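PDB 3P09: beta-lactamase from Francisella tularensis subsp. tularensis, which probably hydrolyses the amide bond of beta-lactam antibiotics to give substituted beta-amino acids, as other class A beta-lactamases do, and so confers antibiotic resistance. Local coordinates for residues Leu69-Ile74 against Asp200-Tyr205; Asn119-Ala122 against Pro128-Asn131; Lys148-Asn153 against Thr182-Lys187; Ala217-Lys222 against Gln276-Ile281; Val242-Pro247 against Pro252-Ile257. All blocks are in the same frame, centred on the assembly; numbering follows the deposited sequence.

Interaction 1: residues Leu69-Ile74 against Asp200-Tyr205; sequences LLVGAI and DIFIKY
Gly72 and Phe202 bring the two helices closest, their CA atoms 7.1 Å apart, while the axes of the short helical segments 69-74 and 200-205 stay 10.7 Å from each other. The segments run nearly antiparallel, at 152° between their N-to-C directions. At such a separation the backbones do not meet, and side chains must bridge the interval. Gly72 matters because it lacks a side chain: the ring of Phe202 can end beside bare backbone, with CE1 lying 4.4 Å from Gly72 N. Phe202 reaches this spot because its CG stands anti to the backbone N (chi1 -180°), which carries the ring across toward helix 69-74 although its CB does not point there.

Val71 fills the other part of the interface. Its CG1 methyl does the touching, lying against the CD2-CE2 bond of Tyr205, 3.7 Å from CD2. The same methyl sits near the plane of the Phe202 ring, at its edge, 4.4 Å from CD1. A beta-branched valine suits this place between two aromatic rings, being compact and wholly apolar. Tyr205 offers ring carbons CD2 and CE2 to the valine, while its OH is satisfied elsewhere, by Ser116 OG and Asn119 ND2.

The contact is deeply buried within the helical part of the enzyme. Helix 115-123 flanks it through Asn119 and Ile123, which touch Val71; helix 178-190 supplies Leu188 against Phe202; and helix 127-137 packs on helix 66-80 through Leu133 and Val134, which meet Leu70.

Interaction 2: residues Asn119-Ala122 against Pro128-Asn131; sequences NYAA and PASN
Ala129 and Ala122 lose the most surface here, followed by Ser130 and Ala121, and all four are small. The CB of Ala129 points toward helix 119-122 and meets the CB of Ala121 at 3.5 Å, methyl against methyl. It also nears the backbone nitrogen of Ala122, 4.0 Å from that N.

Ala122 makes its own contact one residue further along. Its CB lies 3.8 Å from Ser130 OG in van der Waals contact, because the polar partner of the serine is elsewhere: Ser130 OG is hydrogen-bonded to Asp126 O. A chi1 of -62° sets OG beside the backbone N of its own residue, turned back toward the start of the helix. The CA atoms of Ala122 and Ser130 are 5.1 Å apart, a spacing that these small residues permit. Ala122 also touches Leu133, further along helix 127-137, and Val71 of helix 66-80.

The pair forms a tight corner between consecutive helices. The linking turn carries Ser125, probably the second hydroxyl of the class A active site, and Ser130 touches Lys67 of the probable SxxK motif.

Chemically, then, the two helices are joined by methyls, a hydroxyl's flank and backbone, and that hydroxyl is satisfied by the carbonyl of Asp126, just before its helix. Close approach of the backbones, achieved by small residues, takes the place of polar bonds across the contact.

Interaction 3: residues Lys148-Asn153 against Thr182-Lys187; sequences KKLGDN and TKDIYK
Leu150 O is gripped by a water at 2.7 Å, which donates to it, and the same water lies 3.1 Å from Asp184 OD1, where it can also donate. More acceptors surround this water than it has protons, so the two bonds may not both be made at once. The carbonyl has apolar company too: Lys187 CD approaches Leu150 O to 3.4 Å.

That lysine lies extended, CG anti to the backbone N (chi1 -177°), and bends at its last torsion. Its methylenes run alongside Leu150, head to tail, CG being 4.1 Å from Leu150 CD2, while NZ makes a weak hydrogen bond to Asn192 OD1. The other leucine methyl, CD1, lies 3.9 Å from Asp184 OD1. Leucine suits the place because its two branches cover different partners. Gly151, with a positive phi, ends helix 140-149 in a Schellman motif and turns the chain so that Asp152 can face Asp184. The contact thus joins the end of helix 140-149 to helix 178-190, with Leu69 of helix 66-80 touching both Leu150 and Asp184.

The two aspartates cross at about a right angle, their carboxylate planes 41° apart, and Asp152 OD2 stands 2.5 Å from Asp184 OD2. Asp152 is held in position by Thr155 OG1 at OD2 and by Asp154 N at OD1. Both acids are buried, and oxygens this close would repel if both were charged. The chemistry therefore implies that one of the pair probably holds a proton, its pKa probably raised by the neighbouring acid and by burial.

Interaction 4: residues Ala217-Lys222 against Gln276-Ile281; sequences AFSMPK and QAAKLI
Ser219 lays its CB against the first atoms of Lys279, 3.6 Å from Lys279 N and 3.9 Å from Lys279 CB, and so presses on the backbone of helix 276-281. The same carbon also meets the CB of Ala278 at 3.9 Å. Serine is small enough for the loop to approach this closely, the CA atoms of Ser219 and Lys279 being 5.0 Å apart. Its OG, set beside its own backbone N by a chi1 of -61°, is hydrogen-bonded to Gln275 O, which ties the loop to the preceding turn of the same helix.

Met220, present as selenomethionine, arrives differently. Its CB points away from the helix, but the chain bends at chi2 and again at chi3 (97°), bringing the terminal methyl back. There CE sits 3.4 Å from Ala278 O and 3.8 Å from Ala278 CB. A long, flexible, apolar chain suits a position where the backbone leads away yet the methyl must return to the helix. Lys279, at the exposed margin, contributes carbon atoms: its CD passes 4.1 Å from Ser219 O.

Ala278 also touches Ile257 of strand 253-260, so this small residue meets both the loop and the sheet. The arrangement belongs to the alpha/beta part of the class A beta-lactamase fold, in which the C-terminal helix, here 271-289, packs over the antiparallel sheet and the loop leading into strand 225-232 lies along its side.

Interaction 5: residues Val242-Pro247 against Pro252-Ile257; sequences VAIIWP and PIALGI
With CG beside the backbone N and anti to the carbonyl carbon (chi1 -70°), Trp246 carries its indole over to Pro252, whose CB lies over the face of the five-membered ring, 3.8 Å from its centroid, in a CH-pi contact. Ile244 CG2, anti to its backbone N, packs over the same face of the indole, at its six-membered ring, and reaches Pro252 CB at 4.3 Å. The flat indole receives the C-H of the rigid proline ring.

From this end the strands 242-246 and 253-257 pair antiparallel. Ala243 with Leu255 and Ile245 with Ile253 are hydrogen-bonded pairs, each with two N-H...O bonds of 2.8 to 2.9 Å between backbone N and O, the straightest being Ile245 N to Ile253 O at 168°. Ile244 with Ala254, and Val242 with Gly256, are non-hydrogen-bonded pairs.

On one face Ile244 CD1 touches Ala254 CB at 3.7 Å; Ala254 also touches Thr182 of helix 178-190. On the other, Ile245 CD1 meets Leu255 CD2 at 3.9 Å, and helix 271-289 touches Ile253.

Strands 239-246 and 253-260 thus form a beta hairpin within the five-stranded antiparallel sheet, sandwiched between helices as in class A beta-lactamases.

Interactions 1, 2 and 3 lie among the helices, whereas 4 and 5 belong to the antiparallel sheet and its covering C-terminal helix. Interaction 1, whose segments enclose those of 2 and 3 in sequence, touches both: Leu70 packs on Ser130 O, and Leu69 on Leu150. Helix 178-190 carries the link onward, since Ile185 of interaction 3 meets the hairpin of interaction 5, about 14 Å away between centres. Interaction 5 lies between the segments of interaction 4 in sequence, and Met220 rests on Ile245. Interactions 2 and 4, their centres about 28 Å apart, sit on opposite sides of the chain's centre. Helical and alpha/beta parts meet through interactions 3 and 5, as in class A beta-lactamases, whose active site lies between the two parts.

Interaction 1: residues Leu69-Ile74 against Asp200-Tyr205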
# COMPACT_ATOMS: atom_id res chain seq x y z
N LEU A 69 -4.45 1.77 3.99
CA LEU A 69 -5.24 2.89 4.51
C LEU A 69 -6.49 2.38 5.22
O LEU A 69 -6.90 2.88 6.27
CB LEU A 69 -5.66 3.80 3.37
CG LEU A 69 -4.49 4.48 2.66
CD1 LEU A 69 -5.00 5.26 1.43
CD2 LEU A 69 -3.79 5.41 3.63
N LEU A 70 -7.10 1.37 4.61
CA LEU A 70 -8.31 0.75 5.14
C LEU A 70 -8.03 0.11 6.50
O LEU A 70 -8.79 0.27 7.45
CB LEU A 70 -8.81 -0.31 4.16
CG LEU A 70 -9.97 -1.20 4.62
CD1 LEU A 70 -11.19 -0.36 5.00
CD2 LEU A 70 -10.33 -2.26 3.58
N VAL A 71 -6.92 -0.62 6.59
CA VAL A 71 -6.54 -1.25 7.85
C VAL A 71 -6.19 -0.20 8.90
O VAL A 71 -6.54 -0.33 10.07
CB VAL A 71 -5.43 -2.28 7.62
CG1 VAL A 71 -4.77 -2.66 8.93
CG2 VAL A 71 -6.01 -3.49 6.94
N GLY A 72 -5.51 0.86 8.48
CA GLY A 72 -5.28 1.98 9.37
C GLY A 72 -6.59 2.53 9.93
O GLY A 72 -6.72 2.79 11.13
N ALA A 73 -7.58 2.71 9.06
CA ALA A 73 -8.89 3.19 9.46
C ALA A 73 -9.55 2.25 10.46
O ALA A 73 -10.19 2.69 11.41
CB ALA A 73 -9.78 3.37 8.24
N ILE A 74 -9.41 0.96 10.23
CA ILE A 74 -9.98 -0.03 11.13
C ILE A 74 -9.33 0.07 12.51
O ILE A 74 -10.01 -0.02 13.54
CB ILE A 74 -9.81 -1.45 10.56
CG1 ILE A 74 -10.71 -1.62 9.33
CG2 ILE A 74 -10.11 -2.52 11.63
CD1 ILE A 74 -12.19 -1.76 9.68
N ASP A 200 2.04 -0.80 16.66
CA ASP A 200 2.76 -2.06 16.66
C ASP A 200 2.00 -3.12 15.85
O ASP A 200 2.59 -3.94 15.14
CB ASP A 200 3.03 -2.52 18.09
CG ASP A 200 4.11 -1.69 18.79
OD1 ASP A 200 4.87 -0.99 18.09
OD2 ASP A 200 4.20 -1.74 20.04
N ILE A 201 0.68 -3.09 15.95
CA ILE A 201 -0.16 -4.05 15.24
C ILE A 201 -0.09 -3.80 13.75
O ILE A 201 0.04 -4.73 12.94
CB ILE A 201 -1.63 -3.92 15.72
CG1 ILE A 201 -1.76 -4.48 17.15
CG2 ILE A 201 -2.57 -4.66 14.77
CD1 ILE A 201 -3.08 -4.17 17.83
N PHE A 202 -0.16 -2.52 13.37
CA PHE A 202 -0.07 -2.13 11.98
C PHE A 202 1.27 -2.58 11.38
O PHE A 202 1.32 -3.18 10.31
CB PHE A 202 -0.22 -0.61 11.88
CG PHE A 202 -0.14 -0.07 10.48
CD1 PHE A 202 -1.20 -0.24 9.61
CD2 PHE A 202 0.97 0.64 10.06
CE1 PHE A 202 -1.15 0.28 8.32
CE2 PHE A 202 1.04 1.16 8.78
CZ PHE A 202 -0.02 0.98 7.90
N ILE A 203 2.34 -2.28 12.09
CA ILE A 203 3.68 -2.67 11.66
C ILE A 203 3.80 -4.18 11.47
O ILE A 203 4.36 -4.65 10.48
CB ILE A 203 4.71 -2.20 12.69
CG1 ILE A 203 4.94 -0.69 12.54
CG2 ILE A 203 6.01 -2.97 12.55
CD1 ILE A 203 5.69 -0.05 13.70
N LYS A 204 3.28 -4.94 12.42
CA LYS A 204 3.34 -6.40 12.31
C LYS A 204 2.59 -6.92 11.08
O LYS A 204 3.08 -7.82 10.38
CB LYS A 204 2.86 -7.06 13.61
CG LYS A 204 2.97 -8.59 13.63
CD LYS A 204 4.40 -9.07 13.37
CE LYS A 204 4.63 -10.51 13.85
NZ LYS A 204 3.85 -11.52 13.08
N TYR A 205 1.41 -6.38 10.79
CA TYR A 205 0.69 -6.78 9.57
C TYR A 205 1.56 -6.58 8.32
O TYR A 205 1.64 -7.43 7.44
CB TYR A 205 -0.57 -5.95 9.35
CG TYR A 205 -1.72 -6.10 10.31
CD1 TYR A 205 -2.13 -7.35 10.78
CD2 TYR A 205 -2.43 -4.98 10.72
CE1 TYR A 205 -3.23 -7.45 11.66
CE2 TYR A 205 -3.51 -5.07 11.58
CZ TYR A 205 -3.91 -6.30 12.05
OH TYR A 205 -4.99 -6.32 12.91

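Interaction 2: residues Asn119-Ala122 against Pro128-Asn131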
# COMPACT_ATOMS: atom_id res chain seq x y z
N ASN A 119 -7.97 -7.92 8.86
CA ASN A 119 -6.91 -6.95 8.61
C ASN A 119 -5.68 -7.63 8.03
O ASN A 119 -5.11 -7.16 7.06
CB ASN A 119 -6.49 -6.23 9.90
CG ASN A 119 -7.48 -5.18 10.34
OD1 ASN A 119 -8.30 -4.71 9.55
ND2 ASN A 119 -7.36 -4.76 11.59
N TYR A 120 -5.27 -8.72 8.67
CA TYR A 120 -4.12 -9.49 8.22
C TYR A 120 -4.32 -9.92 6.78
O TYR A 120 -3.44 -9.76 5.93
CB TYR A 120 -3.91 -10.69 9.15
CG TYR A 120 -2.99 -11.76 8.62
CD1 TYR A 120 -3.48 -12.85 7.91
CD2 TYR A 120 -1.62 -11.70 8.85
CE1 TYR A 120 -2.62 -13.85 7.43
CE2 TYR A 120 -0.76 -12.69 8.38
CZ TYR A 120 -1.27 -13.76 7.67
OH TYR A 120 -0.41 -14.75 7.20
N ALA A 121 -5.50 -10.47 6.49
CA ALA A 121 -5.85 -10.90 5.15
C ALA A 121 -5.77 -9.75 4.14
O ALA A 121 -5.24 -9.93 3.04
CB ALA A 121 -7.24 -11.49 5.14
N ALA A 122 -6.33 -8.59 4.51
CA ALA A 122 -6.35 -7.43 3.62
C ALA A 122 -4.94 -6.95 3.29
O ALA A 122 -4.65 -6.58 2.14
CB ALA A 122 -7.17 -6.28 4.23
N PRO A 128 -11.81 -10.20 -0.91
CA PRO A 128 -13.04 -10.26 -0.12
C PRO A 128 -12.84 -9.70 1.29
O PRO A 128 -13.75 -9.07 1.80
CB PRO A 128 -13.35 -11.74 -0.07
CG PRO A 128 -12.76 -12.28 -1.36
CD PRO A 128 -11.49 -11.49 -1.54
N ALA A 129 -11.68 -9.96 1.89
CA ALA A 129 -11.39 -9.44 3.22
C ALA A 129 -11.51 -7.92 3.22
O ALA A 129 -12.11 -7.33 4.13
CB ALA A 129 -10.00 -9.88 3.68
N SER A 130 -10.95 -7.30 2.18
CA SER A 130 -10.97 -5.84 2.05
C SER A 130 -12.38 -5.30 1.94
O SER A 130 -12.72 -4.31 2.57
CB SER A 130 -10.20 -5.40 0.80
OG SER A 130 -8.85 -5.79 0.91
N ASN A 131 -13.20 -5.94 1.11
CA ASN A 131 -14.56 -5.45 0.93
C ASN A 131 -15.36 -5.58 2.23
O ASN A 131 -16.17 -4.72 2.56
CB ASN A 131 -15.28 -6.18 -0.23
CG ASN A 131 -14.77 -5.73 -1.61
OD1 ASN A 131 -13.95 -4.82 -1.72
ND2 ASN A 131 -15.27 -6.37 -2.66

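Interaction 3: residues Lys148-Asn153 against Thr182-Lys187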
# COMPACT_ATOMS: atom_id res chain seq x y z
N LYS A 148 -8.66 11.75 4.98
CA LYS A 148 -8.52 13.19 5.21
C LYS A 148 -7.95 13.50 6.60
O LYS A 148 -7.14 14.40 6.75
CB LYS A 148 -9.86 13.91 4.99
CG LYS A 148 -10.17 14.15 3.51
CD LYS A 148 -11.66 14.09 3.21
CE LYS A 148 -11.89 13.94 1.71
NZ LYS A 148 -13.25 13.42 1.37
N LYS A 149 -8.36 12.73 7.60
CA LYS A 149 -7.84 12.90 8.96
C LYS A 149 -6.32 12.70 9.02
O LYS A 149 -5.64 13.33 9.84
CB LYS A 149 -8.54 11.94 9.93
CG LYS A 149 -8.19 12.12 11.40
CD LYS A 149 -8.90 11.07 12.25
CE LYS A 149 -8.50 11.17 13.73
NZ LYS A 149 -9.24 10.19 14.58
N LEU A 150 -5.82 11.81 8.16
CA LEU A 150 -4.38 11.57 8.03
C LEU A 150 -3.62 12.76 7.47
O LEU A 150 -2.39 12.80 7.55
CB LEU A 150 -4.11 10.36 7.13
CG LEU A 150 -4.16 8.96 7.73
CD1 LEU A 150 -3.82 7.93 6.66
CD2 LEU A 150 -3.20 8.84 8.90
N GLY A 151 -4.34 13.71 6.88
CA GLY A 151 -3.70 14.84 6.23
C GLY A 151 -3.53 14.63 4.73
O GLY A 151 -2.85 15.42 4.06
N ASP A 152 -4.15 13.58 4.21
CA ASP A 152 -4.03 13.21 2.80
C ASP A 152 -5.17 13.79 1.97
O ASP A 152 -6.29 13.30 2.03
CB ASP A 152 -4.02 11.69 2.66
CG ASP A 152 -3.78 11.23 1.22
OD1 ASP A 152 -3.94 12.07 0.30
OD2 ASP A 152 -3.43 10.05 1.01
N ASN A 153 -4.87 14.83 1.20
CA ASN A 153 -5.87 15.42 0.31
C ASN A 153 -5.62 15.11 -1.17
O ASN A 153 -6.20 15.75 -2.05
CB ASN A 153 -5.92 16.94 0.49
CG ASN A 153 -6.18 17.35 1.92
OD1 ASN A 153 -5.35 18.01 2.55
ND2 ASN A 153 -7.32 16.93 2.46
N THR A 182 3.12 7.80 0.80
CA THR A 182 4.30 7.50 1.61
C THR A 182 4.23 8.21 2.97
O THR A 182 4.55 7.63 3.99
CB THR A 182 5.62 7.87 0.87
OG1 THR A 182 5.71 7.10 -0.33
CG2 THR A 182 6.86 7.56 1.71
N LYS A 183 3.83 9.48 2.97
CA LYS A 183 3.52 10.16 4.22
C LYS A 183 2.46 9.37 5.01
O LYS A 183 2.53 9.27 6.24
CB LYS A 183 3.06 11.61 3.97
CG LYS A 183 4.19 12.54 3.49
CD LYS A 183 3.83 14.03 3.59
CE LYS A 183 2.45 14.30 3.06
NZ LYS A 183 1.95 15.66 3.44
N ASP A 184 1.49 8.79 4.31
CA ASP A 184 0.43 8.03 4.98
C ASP A 184 0.96 6.81 5.74
O ASP A 184 0.59 6.58 6.89
CB ASP A 184 -0.61 7.53 3.98
CG ASP A 184 -1.50 8.64 3.46
OD1 ASP A 184 -1.52 9.74 4.07
OD2 ASP A 184 -2.20 8.40 2.45
N ILE A 185 1.79 6.01 5.08
CA ILE A 185 2.26 4.79 5.72
C ILE A 185 3.17 5.14 6.89
O ILE A 185 3.16 4.48 7.92
CB ILE A 185 2.94 3.82 4.72
CG1 ILE A 185 2.94 2.39 5.27
CG2 ILE A 185 4.36 4.28 4.39
CD1 ILE A 185 3.37 1.34 4.23
N TYR A 186 3.95 6.21 6.74
CA TYR A 186 4.85 6.63 7.81
C TYR A 186 4.05 7.12 9.00
O TYR A 186 4.34 6.80 10.16
CB TYR A 186 5.76 7.77 7.34
CG TYR A 186 6.83 8.14 8.35
CD1 TYR A 186 6.60 9.11 9.31
CD2 TYR A 186 8.06 7.48 8.35
CE1 TYR A 186 7.59 9.44 10.24
CE2 TYR A 186 9.04 7.80 9.28
CZ TYR A 186 8.80 8.78 10.22
OH TYR A 186 9.78 9.09 11.13
N LYS A 187 3.02 7.93 8.72
CA LYS A 187 2.22 8.50 9.79
C LYS A 187 1.51 7.38 10.56
O LYS A 187 1.45 7.40 11.80
CB LYS A 187 1.22 9.51 9.24
CG LYS A 187 0.39 10.21 10.29
CD LYS A 187 -0.17 11.52 9.73
CE LYS A 187 -1.02 12.25 10.75
NZ LYS A 187 -0.26 12.56 12.00
O HOH W 1 -0.58 12.32 5.56

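Interaction 4: residues Ala217-Lys222 against Gln276-Ile281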
# COMPACT_ATOMS: atom_id res chain seq x y z
N ALA A 217 11.60 -5.22 -1.53
CA ALA A 217 12.36 -6.16 -0.71
C ALA A 217 13.48 -6.83 -1.49
O ALA A 217 14.55 -7.12 -0.94
CB ALA A 217 11.43 -7.22 -0.11
N PHE A 218 13.23 -7.07 -2.78
CA PHE A 218 14.18 -7.75 -3.66
C PHE A 218 15.54 -7.04 -3.70
O PHE A 218 16.56 -7.66 -3.99
CB PHE A 218 13.57 -7.79 -5.06
CG PHE A 218 14.39 -8.55 -6.07
CD1 PHE A 218 15.36 -7.91 -6.81
CD2 PHE A 218 14.14 -9.90 -6.30
CE1 PHE A 218 16.11 -8.61 -7.76
CE2 PHE A 218 14.88 -10.59 -7.25
CZ PHE A 218 15.86 -9.95 -7.97
N SER A 219 15.56 -5.75 -3.40
CA SER A 219 16.76 -4.95 -3.58
C SER A 219 17.33 -4.39 -2.28
O SER A 219 18.37 -3.73 -2.31
CB SER A 219 16.49 -3.80 -4.56
OG SER A 219 16.12 -4.31 -5.83
N MSE A 220 16.66 -4.64 -1.17
CA MSE A 220 17.12 -4.19 0.14
C MSE A 220 18.28 -5.08 0.59
O MSE A 220 18.29 -6.28 0.33
CB MSE A 220 15.97 -4.23 1.18
CG MSE A 220 14.91 -3.07 1.13
SE MSE A 220 15.72 -1.37 0.78
CE MSE A 220 15.41 -1.29 -1.15
N PRO A 221 19.28 -4.49 1.26
CA PRO A 221 20.27 -5.35 1.91
C PRO A 221 19.56 -6.33 2.83
O PRO A 221 18.56 -5.99 3.45
CB PRO A 221 21.12 -4.37 2.72
CG PRO A 221 20.96 -3.07 2.00
CD PRO A 221 19.54 -3.06 1.51
N LYS A 222 20.07 -7.55 2.91
CA LYS A 222 19.35 -8.63 3.59
C LYS A 222 19.21 -8.45 5.11
O LYS A 222 18.34 -9.08 5.73
CB LYS A 222 19.98 -9.98 3.22
CG LYS A 222 20.00 -10.20 1.71
CD LYS A 222 20.78 -11.43 1.30
CE LYS A 222 20.86 -11.54 -0.22
NZ LYS A 222 21.45 -12.83 -0.67
N GLN A 276 14.76 -2.12 -9.77
CA GLN A 276 15.90 -1.30 -10.14
C GLN A 276 15.86 0.05 -9.43
O GLN A 276 16.89 0.54 -8.95
CB GLN A 276 15.98 -1.18 -11.66
CG GLN A 276 16.37 -2.50 -12.33
CD GLN A 276 16.05 -2.51 -13.81
OE1 GLN A 276 16.36 -1.56 -14.54
NE2 GLN A 276 15.42 -3.59 -14.27
N ALA A 277 14.67 0.65 -9.35
CA ALA A 277 14.50 1.89 -8.61
C ALA A 277 14.87 1.70 -7.15
O ALA A 277 15.56 2.53 -6.56
CB ALA A 277 13.08 2.40 -8.74
N ALA A 278 14.41 0.59 -6.57
CA ALA A 278 14.70 0.31 -5.16
C ALA A 278 16.19 0.11 -4.91
O ALA A 278 16.70 0.43 -3.84
CB ALA A 278 13.92 -0.92 -4.68
N LYS A 279 16.89 -0.43 -5.90
CA LYS A 279 18.32 -0.68 -5.75
C LYS A 279 19.09 0.65 -5.77
O LYS A 279 20.05 0.84 -5.02
CB LYS A 279 18.82 -1.60 -6.86
CG LYS A 279 20.31 -1.93 -6.78
CD LYS A 279 20.69 -2.41 -5.39
CE LYS A 279 21.88 -3.36 -5.43
NZ LYS A 279 21.50 -4.65 -6.08
N LEU A 280 18.66 1.55 -6.65
CA LEU A 280 19.25 2.88 -6.71
C LEU A 280 19.10 3.53 -5.35
O LEU A 280 20.02 4.15 -4.83
CB LEU A 280 18.55 3.72 -7.77
CG LEU A 280 18.86 3.32 -9.21
CD1 LEU A 280 17.93 4.02 -10.19
CD2 LEU A 280 20.32 3.64 -9.54
N ILE A 281 17.92 3.37 -4.77
CA ILE A 281 17.63 4.03 -3.52
C ILE A 281 18.44 3.42 -2.38
O ILE A 281 19.02 4.14 -1.56
CB ILE A 281 16.13 3.98 -3.23
CG1 ILE A 281 15.41 4.89 -4.25
CG2 ILE A 281 15.85 4.45 -1.82
CD1 ILE A 281 13.95 4.58 -4.44

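Interaction 5: residues Val242-Pro247 against Pro252-Ile257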
# COMPACT_ATOMS: atom_id res chain seq x y z
N VAL A 242 4.67 0.04 -1.45
CA VAL A 242 4.89 1.10 -0.45
C VAL A 242 5.32 0.43 0.85
O VAL A 242 4.65 -0.50 1.34
CB VAL A 242 3.63 1.97 -0.23
CG1 VAL A 242 3.91 3.09 0.77
CG2 VAL A 242 3.14 2.54 -1.55
N ALA A 243 6.43 0.90 1.40
CA ALA A 243 7.14 0.13 2.40
C ALA A 243 7.58 0.96 3.58
O ALA A 243 7.75 2.18 3.47
CB ALA A 243 8.34 -0.52 1.77
N ILE A 244 7.75 0.29 4.72
CA ILE A 244 8.52 0.85 5.81
C ILE A 244 9.78 0.01 5.92
O ILE A 244 9.72 -1.22 5.84
CB ILE A 244 7.81 0.77 7.16
CG1 ILE A 244 6.49 1.55 7.13
CG2 ILE A 244 8.73 1.33 8.24
CD1 ILE A 244 6.66 2.99 6.88
N ILE A 245 10.91 0.67 6.10
CA ILE A 245 12.20 -0.01 6.10
C ILE A 245 12.97 0.42 7.32
O ILE A 245 12.96 1.60 7.67
CB ILE A 245 13.01 0.38 4.86
CG1 ILE A 245 12.22 0.05 3.59
CG2 ILE A 245 14.37 -0.30 4.87
CD1 ILE A 245 12.85 0.57 2.30
N TRP A 246 13.60 -0.55 7.98
CA TRP A 246 14.47 -0.29 9.13
C TRP A 246 15.88 -0.62 8.72
O TRP A 246 16.29 -1.78 8.77
CB TRP A 246 14.09 -1.19 10.31
CG TRP A 246 12.78 -0.86 10.97
CD1 TRP A 246 12.60 -0.17 12.13
CD2 TRP A 246 11.47 -1.24 10.52
NE1 TRP A 246 11.25 -0.08 12.41
CE2 TRP A 246 10.54 -0.73 11.44
CE3 TRP A 246 10.99 -1.95 9.41
CZ2 TRP A 246 9.17 -0.91 11.30
CZ3 TRP A 246 9.63 -2.13 9.27
CH2 TRP A 246 8.74 -1.61 10.21
N PRO A 247 16.64 0.40 8.28
CA PRO A 247 18.02 0.13 7.88
C PRO A 247 18.82 -0.26 9.11
O PRO A 247 18.53 0.23 10.20
CB PRO A 247 18.50 1.50 7.35
CG PRO A 247 17.23 2.33 7.16
CD PRO A 247 16.32 1.83 8.24
N PRO A 252 13.74 4.16 11.30
CA PRO A 252 12.99 3.68 10.14
C PRO A 252 12.70 4.77 9.11
O PRO A 252 12.64 5.96 9.44
CB PRO A 252 11.69 3.14 10.75
CG PRO A 252 11.59 3.77 12.09
CD PRO A 252 12.99 4.00 12.56
N ILE A 253 12.52 4.35 7.86
CA ILE A 253 12.15 5.26 6.79
C ILE A 253 10.94 4.70 6.06
O ILE A 253 10.62 3.51 6.20
CB ILE A 253 13.30 5.49 5.80
CG1 ILE A 253 13.82 4.16 5.26
CG2 ILE A 253 14.46 6.19 6.50
CD1 ILE A 253 14.42 4.27 3.90
N ALA A 254 10.24 5.54 5.32
CA ALA A 254 9.16 5.02 4.47
C ALA A 254 9.58 5.23 3.04
O ALA A 254 10.29 6.20 2.73
CB ALA A 254 7.86 5.73 4.76
N LEU A 255 9.16 4.34 2.16
CA LEU A 255 9.52 4.46 0.76
C LEU A 255 8.35 4.02 -0.08
O LEU A 255 7.87 2.90 0.07
CB LEU A 255 10.74 3.59 0.46
CG LEU A 255 11.08 3.36 -1.01
CD1 LEU A 255 11.38 4.68 -1.74
CD2 LEU A 255 12.25 2.39 -1.12
N GLY A 256 7.87 4.90 -0.95
CA GLY A 256 6.82 4.56 -1.90
C GLY A 256 7.39 4.60 -3.31
O GLY A 256 8.08 5.55 -3.66
N ILE A 257 7.14 3.55 -4.09
CA ILE A 257 7.51 3.52 -5.50
C ILE A 257 6.29 3.10 -6.31
O ILE A 257 5.76 2.01 -6.11
CB ILE A 257 8.66 2.51 -5.76
CG1 ILE A 257 9.88 2.84 -4.89
CG2 ILE A 257 9.03 2.51 -7.23
CD1 ILE A 257 11.02 1.84 -5.03